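Local coordinates for possible transcriptional regulator, ArsR family protein (Rhodococcus sp. RHA1, PDB 3F6V) that probably binds DNA as a winged-helix transcriptional regulator of the ArsR family, and pairs with a second copy of itself in the crystal assembly, at residues L49-R60 with H91-L100; V64-V74 with R104-L114. All blocks are in the same frame, centred on the assembly; numbering follows the deposited sequence.

Contact 1 of 2, residues L49-R60 with H91-L100; sequences LDQLEVAAEPTR and HLRVLTEAGL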
loop_
_atom_site.group_PDB
_atom_site.type_symbol
_atom_site.label_atom_id
_atom_site.label_comp_id
_atom_site.label_asym_id
_atom_site.label_seq_id
_atom_site.Cartn_x
_atom_site.Cartn_y
_atom_site.Cartn_z
ATOM N N LEU A 49 12.584 1.443 -5.229
ATOM C CA LEU A 49 11.318 1.766 -4.530
ATOM C C LEU A 49 10.118 1.131 -5.200
ATOM O O LEU A 49 9.974 1.198 -6.423
ATOM C CB LEU A 49 11.078 3.272 -4.396
ATOM C CG LEU A 49 12.058 4.148 -3.616
ATOM C CD1 LEU A 49 11.451 5.560 -3.463
ATOM C CD2 LEU A 49 12.452 3.568 -2.259
ATOM N N ASP A 50 9.272 0.469 -4.406
ATOM C CA ASP A 50 8.051 -0.077 -4.917
ATOM C C ASP A 50 6.942 0.986 -4.793
ATOM O O ASP A 50 6.706 1.483 -3.691
ATOM C CB ASP A 50 7.735 -1.335 -4.062
ATOM C CG ASP A 50 6.431 -1.993 -4.426
ATOM O OD1 ASP A 50 5.369 -1.422 -4.125
ATOM O OD2 ASP A 50 6.466 -3.130 -4.964
ATOM N N GLN A 51 6.239 1.328 -5.879
ATOM C CA GLN A 51 5.317 2.463 -5.870
ATOM C C GLN A 51 4.179 2.208 -4.936
ATOM O O GLN A 51 3.625 3.152 -4.383
ATOM C CB GLN A 51 4.702 2.724 -7.261
ATOM C CG GLN A 51 5.646 3.367 -8.268
ATOM C CD GLN A 51 6.496 2.416 -9.009
ATOM O OE1 GLN A 51 6.476 1.196 -8.792
ATOM N NE2 GLN A 51 7.249 2.956 -9.925
ATOM N N LEU A 52 3.710 0.947 -4.848
ATOM C CA LEU A 52 2.589 0.665 -4.007
ATOM C C LEU A 52 2.976 0.756 -2.535
ATOM O O LEU A 52 2.257 1.335 -1.757
ATOM C CB LEU A 52 2.024 -0.707 -4.396
ATOM C CG LEU A 52 0.877 -1.218 -3.517
ATOM C CD1 LEU A 52 -0.305 -0.301 -3.429
ATOM C CD2 LEU A 52 0.437 -2.519 -4.130
ATOM N N GLU A 53 4.124 0.214 -2.156
ATOM C CA GLU A 53 4.589 0.351 -0.782
ATOM C C GLU A 53 4.733 1.837 -0.411
ATOM O O GLU A 53 4.289 2.257 0.645
ATOM C CB GLU A 53 5.906 -0.398 -0.604
ATOM C CG GLU A 53 6.492 -0.298 0.774
ATOM C CD GLU A 53 7.806 -1.062 0.912
ATOM O OE1 GLU A 53 8.493 -1.308 -0.102
ATOM O OE2 GLU A 53 8.154 -1.377 2.071
ATOM N N VAL A 54 5.359 2.622 -1.281
ATOM C CA VAL A 54 5.554 4.056 -0.983
ATOM C C VAL A 54 4.236 4.812 -0.892
ATOM O O VAL A 54 3.989 5.597 0.055
ATOM C CB VAL A 54 6.459 4.694 -2.065
ATOM C CG1 VAL A 54 6.407 6.239 -2.000
ATOM C CG2 VAL A 54 7.874 4.180 -1.865
ATOM N N ALA A 55 3.381 4.572 -1.859
ATOM C CA ALA A 55 2.121 5.330 -1.932
ATOM C C ALA A 55 1.181 5.030 -0.794
ATOM O O ALA A 55 0.350 5.861 -0.434
ATOM C CB ALA A 55 1.406 5.098 -3.243
ATOM N N ALA A 56 1.260 3.810 -0.250
ATOM C CA ALA A 56 0.287 3.361 0.720
ATOM C C ALA A 56 0.426 4.029 2.096
ATOM O O ALA A 56 -0.484 3.932 2.924
ATOM C CB ALA A 56 0.395 1.856 0.886
ATOM N N GLU A 57 1.542 4.711 2.370
ATOM C CA GLU A 57 1.699 5.413 3.627
ATOM C C GLU A 57 0.539 6.463 3.687
ATOM O O GLU A 57 0.301 7.143 2.696
ATOM C CB GLU A 57 3.096 6.049 3.662
ATOM C CG GLU A 57 3.582 6.435 5.020
ATOM C CD GLU A 57 3.063 7.750 5.543
ATOM O OE1 GLU A 57 2.473 8.524 4.778
ATOM O OE2 GLU A 57 3.283 8.008 6.755
ATOM N N PRO A 58 -0.191 6.576 4.819
ATOM C CA PRO A 58 -1.451 7.330 4.790
ATOM C C PRO A 58 -1.342 8.843 4.448
ATOM O O PRO A 58 -2.227 9.363 3.754
ATOM C CB PRO A 58 -1.985 7.179 6.216
ATOM C CG PRO A 58 -1.402 5.892 6.695
ATOM C CD PRO A 58 -0.092 5.704 6.014
ATOM N N THR A 59 -0.274 9.491 4.873
ATOM C CA THR A 59 -0.062 10.904 4.471
ATOM C C THR A 59 0.218 10.972 2.971
ATOM O O THR A 59 -0.332 11.855 2.278
ATOM C CB THR A 59 1.067 11.522 5.266
ATOM O OG1 THR A 59 0.677 11.536 6.636
ATOM C CG2 THR A 59 1.319 12.964 4.790
ATOM N N ARG A 60 1.074 10.070 2.457
ATOM C CA ARG A 60 1.290 10.041 1.031
ATOM C C ARG A 60 0.002 9.764 0.234
ATOM O O ARG A 60 -0.179 10.338 -0.836
ATOM C CB ARG A 60 2.423 9.076 0.680
ATOM C CG ARG A 60 3.710 9.568 1.254
ATOM C CD ARG A 60 4.940 8.848 0.727
ATOM N NE ARG A 60 5.286 7.587 1.368
ATOM C CZ ARG A 60 6.200 7.440 2.327
ATOM N NH1 ARG A 60 6.794 8.484 2.888
ATOM N NH2 ARG A 60 6.466 6.230 2.774
ATOM N N HIS A 91 7.917 13.715 2.503
ATOM C CA HIS A 91 6.959 12.755 1.865
ATOM C C HIS A 91 6.934 13.010 0.357
ATOM O O HIS A 91 6.934 12.051 -0.438
ATOM C CB HIS A 91 5.561 12.909 2.392
ATOM C CG HIS A 91 5.364 12.301 3.725
ATOM N ND1 HIS A 91 5.481 10.944 3.941
ATOM C CD2 HIS A 91 5.014 12.847 4.912
ATOM C CE1 HIS A 91 5.220 10.682 5.211
ATOM N NE2 HIS A 91 4.933 11.820 5.824
ATOM N N LEU A 92 6.908 14.296 -0.066
ATOM C CA LEU A 92 6.908 14.597 -1.510
ATOM C C LEU A 92 8.192 14.153 -2.207
ATOM O O LEU A 92 8.136 13.726 -3.371
ATOM C CB LEU A 92 6.610 16.078 -1.782
ATOM C CG LEU A 92 5.135 16.411 -1.451
ATOM C CD1 LEU A 92 4.986 17.947 -1.255
ATOM C CD2 LEU A 92 4.145 15.930 -2.512
ATOM N N ARG A 93 9.335 14.233 -1.516
ATOM C CA ARG A 93 10.610 13.736 -2.054
ATOM C C ARG A 93 10.577 12.212 -2.256
ATOM O O ARG A 93 11.085 11.686 -3.254
ATOM C CB ARG A 93 11.764 14.096 -1.112
ATOM C CG ARG A 93 13.140 13.715 -1.629
ATOM C CD ARG A 93 14.251 14.052 -0.628
ATOM N NE ARG A 93 15.495 13.326 -0.915
ATOM C CZ ARG A 93 16.461 13.793 -1.702
ATOM N NH1 ARG A 93 16.330 14.984 -2.277
ATOM N NH2 ARG A 93 17.556 13.073 -1.916
ATOM N N VAL A 94 9.981 11.516 -1.281
ATOM C CA VAL A 94 9.850 10.046 -1.391
ATOM C C VAL A 94 8.944 9.709 -2.585
ATOM O O VAL A 94 9.260 8.803 -3.407
ATOM C CB VAL A 94 9.351 9.439 -0.078
ATOM C CG1 VAL A 94 9.165 7.943 -0.234
ATOM C CG2 VAL A 94 10.399 9.622 1.034
ATOM N N LEU A 95 7.814 10.413 -2.713
ATOM C CA LEU A 95 6.901 10.150 -3.820
ATOM C C LEU A 95 7.615 10.474 -5.160
ATOM O O LEU A 95 7.372 9.831 -6.188
ATOM C CB LEU A 95 5.681 11.042 -3.687
ATOM C CG LEU A 95 4.716 10.531 -2.619
ATOM C CD1 LEU A 95 3.682 11.639 -2.317
ATOM C CD2 LEU A 95 3.967 9.313 -3.113
ATOM N N THR A 96 8.501 11.485 -5.161
ATOM C CA THR A 96 9.218 11.866 -6.373
ATOM C C THR A 96 10.188 10.758 -6.775
ATOM O O THR A 96 10.242 10.341 -7.951
ATOM C CB THR A 96 10.036 13.159 -6.176
ATOM O OG1 THR A 96 9.139 14.254 -5.939
ATOM C CG2 THR A 96 10.842 13.463 -7.442
ATOM N N GLU A 97 10.895 10.226 -5.788
ATOM C CA GLU A 97 11.852 9.149 -6.031
ATOM C C GLU A 97 11.140 7.908 -6.582
ATOM O O GLU A 97 11.677 7.203 -7.445
ATOM C CB GLU A 97 12.617 8.827 -4.749
ATOM C CG GLU A 97 13.859 7.926 -4.921
ATOM C CD GLU A 97 14.972 8.550 -5.798
ATOM O OE1 GLU A 97 14.809 9.682 -6.300
ATOM O OE2 GLU A 97 16.013 7.898 -5.999
ATOM N N ALA A 98 9.929 7.670 -6.095
ATOM C CA ALA A 98 9.106 6.560 -6.590
ATOM C C ALA A 98 8.460 6.802 -7.941
ATOM O O ALA A 98 7.765 5.937 -8.448
ATOM C CB ALA A 98 8.078 6.170 -5.550
ATOM N N GLY A 99 8.666 7.978 -8.547
ATOM C CA GLY A 99 8.092 8.282 -9.832
ATOM C C GLY A 99 6.616 8.613 -9.837
ATOM O O GLY A 99 5.991 8.632 -10.919
ATOM N N LEU A 100 6.062 8.953 -8.669
ATOM C CA LEU A 100 4.637 9.217 -8.552
ATOM C C LEU A 100 4.281 10.702 -8.669
ATOM O O LEU A 100 3.156 11.029 -9.035
ATOM C CB LEU A 100 4.120 8.651 -7.216
ATOM C CG LEU A 100 4.126 7.119 -7.136
ATOM C CD1 LEU A 100 3.979 6.622 -5.700
ATOM C CD2 LEU A 100 2.917 6.608 -7.985
HETATM O O HOH W 1 7.303 5.111 -11.184
#
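Helix packing, with Val-54 set against Val-94 and Ala-98, joins residues 49-60, the short helix 51-55 and the start of helix 58-66, to residues 91-100, the last turns of helix 85-97 and the turn after it; in the ArsR winged-helix fold helix 85-97 is expected to be the recognition helix. Val-54 CG1, anti to the backbone N (chi1 166°), reaches Val-94 CG1 at 3.7 Å and also meets Ala-98 CB, where a small residue lets the backbones come close. Leu-100 CD1 fits beside Ala-55 CB, and Leu-49 lays CD1 against the aliphatic part of Glu-97.

Arg-60 dominates one polar end. Arg-60 NE gives a fairly straight bond of 2.7 Å to Val-54 O in the guanidinium plane, tying helix 58-66 back to the preceding helix. Val-94 CG1 lies over the centre of one guanidinium face and Glu-57 CG over the rim of the other, while Arg-60 NH1 makes a weak, bent bond of 3.0 Å to His-91 ND1. The His-91 ring receives Thr-59 CG2 over its face in a CH-pi contact, 4.1 Å from the centroid. Glu-57 OE1 caps helix 58-66 by accepting from Arg-60 N at 3.1 Å.

At the far end Gly-99, with positive phi, closes helix 85-97 in a Schellman motif, and Ala-98 O receives a weak bond from Gln-51 NE2. Asp-50 caps helix 51-55 by accepting from Glu-53 N, and its OD2 forms a salt bridge with Arg-61 of the second subunit. An apolar middle is thus flanked by polar ends, and the weak bond to His-91 is consistent with a neutral imidazole that leaves ND1 without a proton.

Contact 2 of 2, residues V64-V74 with R104-L114; sequences VQLLTSGEQTV and RKDGRFRYYRL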
loop_
_atom_site.group_PDB
_atom_site.type_symbol
_atom_site.label_atom_id
_atom_site.label_comp_id
_atom_site.label_asym_id
_atom_site.label_seq_id
_atom_site.Cartn_x
_atom_site.Cartn_y
_atom_site.Cartn_z
ATOM N N VAL A 64 -1.372 12.369 -2.628
ATOM C CA VAL A 64 -1.715 11.979 -3.985
ATOM C C VAL A 64 -3.155 12.420 -4.328
ATOM O O VAL A 64 -3.388 12.954 -5.427
ATOM C CB VAL A 64 -1.474 10.429 -4.168
ATOM C CG1 VAL A 64 -2.196 9.903 -5.386
ATOM C CG2 VAL A 64 0.042 10.162 -4.248
ATOM N N GLN A 65 -4.111 12.190 -3.410
ATOM C CA GLN A 65 -5.491 12.673 -3.642
ATOM C C GLN A 65 -5.554 14.175 -3.824
ATOM O O GLN A 65 -6.205 14.644 -4.768
ATOM C CB GLN A 65 -6.367 12.299 -2.490
ATOM C CG GLN A 65 -6.615 10.789 -2.427
ATOM C CD GLN A 65 -7.560 10.471 -1.330
ATOM O OE1 GLN A 65 -7.543 11.150 -0.276
ATOM N NE2 GLN A 65 -8.410 9.454 -1.537
ATOM N N LEU A 66 -4.864 14.911 -2.965
ATOM C CA LEU A 66 -4.881 16.362 -3.076
ATOM C C LEU A 66 -4.370 16.833 -4.430
ATOM O O LEU A 66 -4.909 17.788 -5.028
ATOM C CB LEU A 66 -4.111 16.996 -1.933
ATOM C CG LEU A 66 -4.751 16.893 -0.570
ATOM C CD1 LEU A 66 -3.736 17.222 0.520
ATOM C CD2 LEU A 66 -6.012 17.784 -0.434
ATOM N N LEU A 67 -3.335 16.209 -4.944
ATOM C CA LEU A 67 -2.750 16.604 -6.204
ATOM C C LEU A 67 -3.640 16.317 -7.412
ATOM O O LEU A 67 -3.328 16.773 -8.533
ATOM C CB LEU A 67 -1.356 15.954 -6.349
ATOM C CG LEU A 67 -0.314 16.587 -5.446
ATOM C CD1 LEU A 67 0.951 15.686 -5.510
ATOM C CD2 LEU A 67 0.023 18.024 -5.906
ATOM N N THR A 68 -4.731 15.581 -7.224
ATOM C CA THR A 68 -5.630 15.335 -8.375
ATOM C C THR A 68 -6.329 16.596 -8.865
ATOM O O THR A 68 -6.799 16.612 -9.987
ATOM C CB THR A 68 -6.693 14.249 -8.109
ATOM O OG1 THR A 68 -7.521 14.631 -7.019
ATOM C CG2 THR A 68 -6.022 12.860 -7.832
ATOM N N SER A 69 -6.359 17.621 -8.017
ATOM C CA SER A 69 -6.943 18.893 -8.412
ATOM C C SER A 69 -5.930 19.824 -9.108
ATOM O O SER A 69 -6.257 20.976 -9.443
ATOM C CB SER A 69 -7.537 19.575 -7.184
ATOM O OG SER A 69 -6.544 20.354 -6.552
ATOM N N GLY A 70 -4.717 19.330 -9.356
ATOM C CA GLY A 70 -3.723 20.054 -10.125
ATOM C C GLY A 70 -2.433 20.244 -9.342
ATOM O O GLY A 70 -2.355 19.947 -8.127
ATOM N N GLU A 71 -1.455 20.786 -10.057
ATOM C CA GLU A 71 -0.143 21.057 -9.518
ATOM C C GLU A 71 -0.262 22.071 -8.383
ATOM O O GLU A 71 -1.013 23.086 -8.495
ATOM C CB GLU A 71 0.729 21.576 -10.653
ATOM C CG GLU A 71 2.201 21.659 -10.369
ATOM C CD GLU A 71 2.887 22.640 -11.312
ATOM O OE1 GLU A 71 2.350 23.753 -11.518
ATOM O OE2 GLU A 71 3.952 22.308 -11.854
ATOM N N GLN A 72 0.411 21.792 -7.274
ATOM C CA GLN A 72 0.342 22.611 -6.039
ATOM C C GLN A 72 1.653 22.798 -5.330
ATOM O O GLN A 72 2.585 21.991 -5.500
ATOM C CB GLN A 72 -0.678 22.013 -5.085
ATOM C CG GLN A 72 -2.106 22.084 -5.658
ATOM C CD GLN A 72 -3.074 21.188 -4.931
ATOM O OE1 GLN A 72 -3.351 21.381 -3.741
ATOM N NE2 GLN A 72 -3.578 20.148 -5.639
ATOM N N THR A 73 1.752 23.871 -4.523
ATOM C CA THR A 73 2.963 24.120 -3.788
ATOM C C THR A 73 3.056 23.283 -2.573
ATOM O O THR A 73 2.064 22.783 -1.981
ATOM C CB THR A 73 3.097 25.584 -3.320
ATOM O OG1 THR A 73 2.100 25.831 -2.313
ATOM C CG2 THR A 73 2.912 26.549 -4.517
ATOM N N VAL A 74 4.291 23.103 -2.192
ATOM C CA VAL A 74 4.564 22.436 -0.956
ATOM C C VAL A 74 3.787 23.058 0.220
ATOM O O VAL A 74 3.107 22.374 0.951
ATOM C CB VAL A 74 6.060 22.384 -0.677
ATOM C CG1 VAL A 74 6.244 21.897 0.714
ATOM C CG2 VAL A 74 6.775 21.483 -1.665
ATOM N N ARG A 104 8.716 21.026 -9.740
ATOM C CA ARG A 104 9.063 22.167 -10.643
ATOM C C ARG A 104 9.320 23.351 -9.746
ATOM O O ARG A 104 8.572 23.568 -8.828
ATOM C CB ARG A 104 7.836 22.474 -11.558
ATOM C CG ARG A 104 7.976 23.610 -12.559
ATOM C CD ARG A 104 6.725 23.688 -13.426
ATOM N NE ARG A 104 5.537 24.213 -12.710
ATOM C CZ ARG A 104 5.232 25.514 -12.600
ATOM N NH1 ARG A 104 6.027 26.429 -13.140
ATOM N NH2 ARG A 104 4.135 25.912 -11.950
ATOM N N LYS A 105 10.334 24.155 -10.020
ATOM C CA LYS A 105 10.529 25.380 -9.245
ATOM C C LYS A 105 10.220 26.589 -10.133
ATOM O O LYS A 105 10.553 26.591 -11.320
ATOM C CB LYS A 105 11.954 25.462 -8.653
ATOM C CG LYS A 105 12.189 24.566 -7.436
ATOM C CD LYS A 105 13.562 24.796 -6.809
ATOM C CE LYS A 105 14.035 23.586 -5.982
ATOM N NZ LYS A 105 15.528 23.630 -5.783
ATOM N N ASP A 106 9.528 27.574 -9.566
ATOM C CA ASP A 106 9.270 28.873 -10.226
ATOM C C ASP A 106 9.397 29.912 -9.122
ATOM O O ASP A 106 8.527 30.016 -8.262
ATOM C CB ASP A 106 7.868 28.927 -10.872
ATOM C CG ASP A 106 7.584 30.272 -11.564
ATOM O OD1 ASP A 106 8.547 31.008 -11.859
ATOM O OD2 ASP A 106 6.392 30.611 -11.799
ATOM N N GLY A 107 10.510 30.644 -9.127
ATOM C CA GLY A 107 10.758 31.649 -8.104
ATOM C C GLY A 107 10.894 31.085 -6.710
ATOM O O GLY A 107 11.709 30.196 -6.457
ATOM N N ARG A 108 10.071 31.597 -5.810
ATOM C CA ARG A 108 10.083 31.215 -4.395
ATOM C C ARG A 108 9.182 30.034 -4.057
ATOM O O ARG A 108 8.975 29.757 -2.864
ATOM C CB ARG A 108 9.629 32.403 -3.529
ATOM C CG ARG A 108 10.584 33.612 -3.495
ATOM C CD ARG A 108 10.045 34.797 -2.647
ATOM N NE ARG A 108 8.827 35.456 -3.186
ATOM C CZ ARG A 108 8.851 36.341 -4.187
ATOM N NH1 ARG A 108 10.003 36.668 -4.763
ATOM N NH2 ARG A 108 7.735 36.905 -4.610
ATOM N N PHE A 109 8.623 29.349 -5.076
ATOM C CA PHE A 109 7.696 28.237 -4.832
ATOM C C PHE A 109 8.214 26.953 -5.445
ATOM O O PHE A 109 8.827 26.963 -6.506
ATOM C CB PHE A 109 6.333 28.509 -5.472
ATOM C CG PHE A 109 5.642 29.717 -4.947
ATOM C CD1 PHE A 109 4.983 29.671 -3.736
ATOM C CD2 PHE A 109 5.655 30.900 -5.673
ATOM C CE1 PHE A 109 4.342 30.805 -3.241
ATOM C CE2 PHE A 109 5.012 32.019 -5.202
ATOM C CZ PHE A 109 4.378 31.968 -3.971
ATOM N N ARG A 110 7.940 25.848 -4.790
ATOM C CA ARG A 110 8.253 24.576 -5.386
ATOM C C ARG A 110 6.874 23.994 -5.571
ATOM O O ARG A 110 6.041 24.041 -4.657
ATOM C CB ARG A 110 9.059 23.722 -4.431
ATOM C CG ARG A 110 9.482 22.403 -5.001
ATOM C CD ARG A 110 10.669 21.916 -4.227
ATOM N NE ARG A 110 11.149 20.594 -4.609
ATOM C CZ ARG A 110 12.030 20.362 -5.576
ATOM N NH1 ARG A 110 12.513 21.364 -6.301
ATOM N NH2 ARG A 110 12.423 19.124 -5.820
ATOM N N TYR A 111 6.646 23.468 -6.762
ATOM C CA TYR A 111 5.374 22.863 -7.142
ATOM C C TYR A 111 5.526 21.372 -7.377
ATOM O O TYR A 111 6.555 20.931 -7.903
ATOM C CB TYR A 111 4.895 23.468 -8.448
ATOM C CG TYR A 111 4.472 24.913 -8.354
ATOM C CD1 TYR A 111 3.175 25.280 -8.007
ATOM C CD2 TYR A 111 5.391 25.914 -8.613
ATOM C CE1 TYR A 111 2.768 26.632 -7.979
ATOM C CE2 TYR A 111 5.032 27.254 -8.548
ATOM C CZ TYR A 111 3.747 27.603 -8.233
ATOM O OH TYR A 111 3.411 28.961 -8.172
ATOM N N TYR A 112 4.504 20.613 -7.002
ATOM C CA TYR A 112 4.464 19.166 -7.275
ATOM C C TYR A 112 3.213 18.841 -8.052
ATOM O O TYR A 112 2.176 19.449 -7.860
ATOM C CB TYR A 112 4.478 18.385 -5.965
ATOM C CG TYR A 112 5.879 18.278 -5.402
ATOM C CD1 TYR A 112 6.758 17.283 -5.852
ATOM C CD2 TYR A 112 6.338 19.199 -4.480
ATOM C CE1 TYR A 112 8.054 17.211 -5.390
ATOM C CE2 TYR A 112 7.666 19.138 -3.969
ATOM C CZ TYR A 112 8.520 18.153 -4.465
ATOM O OH TYR A 112 9.804 18.049 -3.990
ATOM N N ARG A 113 3.314 17.851 -8.933
ATOM C CA ARG A 113 2.186 17.378 -9.721
ATOM C C ARG A 113 2.285 15.848 -9.851
ATOM O O ARG A 113 3.375 15.274 -9.784
ATOM C CB ARG A 113 2.201 18.035 -11.110
ATOM C CG ARG A 113 3.369 17.619 -12.005
ATOM C CD ARG A 113 3.385 18.567 -13.223
ATOM N NE ARG A 113 4.356 18.153 -14.236
ATOM C CZ ARG A 113 5.658 18.443 -14.210
ATOM N NH1 ARG A 113 6.180 19.204 -13.229
ATOM N NH2 ARG A 113 6.443 18.023 -15.205
ATOM N N LEU A 114 1.138 15.223 -10.068
ATOM C CA LEU A 114 1.115 13.771 -10.267
ATOM C C LEU A 114 1.738 13.384 -11.574
ATOM O O LEU A 114 1.587 14.092 -12.591
ATOM C CB LEU A 114 -0.335 13.238 -10.209
ATOM C CG LEU A 114 -0.930 13.278 -8.798
ATOM C CD1 LEU A 114 -2.413 13.107 -8.802
ATOM C CD2 LEU A 114 -0.268 12.273 -7.897
HETATM O O HOH W 2 -1.112 16.983 -10.082
HETATM O O HOH W 3 5.148 20.207 -10.721
#
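The wing of the winged helix is the element here: the hairpin of strands 101-106 and 109-114 is extended by the short strand 72-73, which pairs antiparallel with 109-114. Gln-72 and Tyr-112 form a hydrogen-bonded pair, Gln-72 N to Tyr-112 O at 3.0 Å and Tyr-112 N to Gln-72 O at 2.8 Å. Thr-73 and Tyr-111 follow as a non-hydrogen-bonded pair, and Val-74 N then donates to Arg-110 O.

On the sheet face bearing Thr-73 and Tyr-111, Thr-73 CG2 lies 3.5 Å from Tyr-111 CE1. Its OG1 caps the next helix at Asn-76 N. Glu-71, in the conformer described, has CG anti to the backbone N (chi1 -168°) and an extended chain that reaches across to Arg-104. Arg-104 NE meets Glu-71 OE2 at 2.6 Å and Arg-104 NH2 meets Glu-71 OE1 at 2.8 Å, a side-on, two-nitrogen salt bridge on the syn sides of the carboxylate, the two planes 20° apart. Arg-104 NH2 also lies over the rim of one face of Tyr-111. In that conformer a water links Glu-71 OE2 to Arg-113 NH1.

On the face bearing Gln-72 and Tyr-112, the ring of Tyr-112 meets Val-74 CG2 at its edge, 3.4 Å from Tyr-112 CE2. Arg-110 NE, in one of its two conformers, donates to the Tyr-112 hydroxyl. Gln-72 turns its amide back to the end of helix 58-66 and the loop after it, where NE2 donates to both Leu-66 O and Gly-70 O. Leucine suits position 114: Leu-114 CG lies 3.7 Å from Leu-67 CB, and the side chain packs against Val-64, beside Leu-137 of the second subunit.

A type II' turn from Asp-106 to Phe-109, with Gly-107 at positive phi, closes the hairpin. This three-stranded antiparallel sheet, its short strand leading into the next helix, is typical of winged helix-turn-helix domains.

Contacts 1 and 2 have centres about 15 Å apart and share helix 58-66, whose start serves contact 1 and whose end serves contact 2. Their segments alternate along the chain, and helix 85-97 leads through the turn 98-100 into strand 101-106, which places the wing directly beside the helices. They touch directly where Thr-96 OG1 lies 3.2 Å from Tyr-112 CE1 and Leu-92 CD1 lies 3.7 Å from Tyr-112 CD2. Both also reach the second subunit. A bound magnesium ion lies about 4 Å from the side chain of Arg-113 in contact 2 and about 12 Å from that of Leu-100 in contact 1.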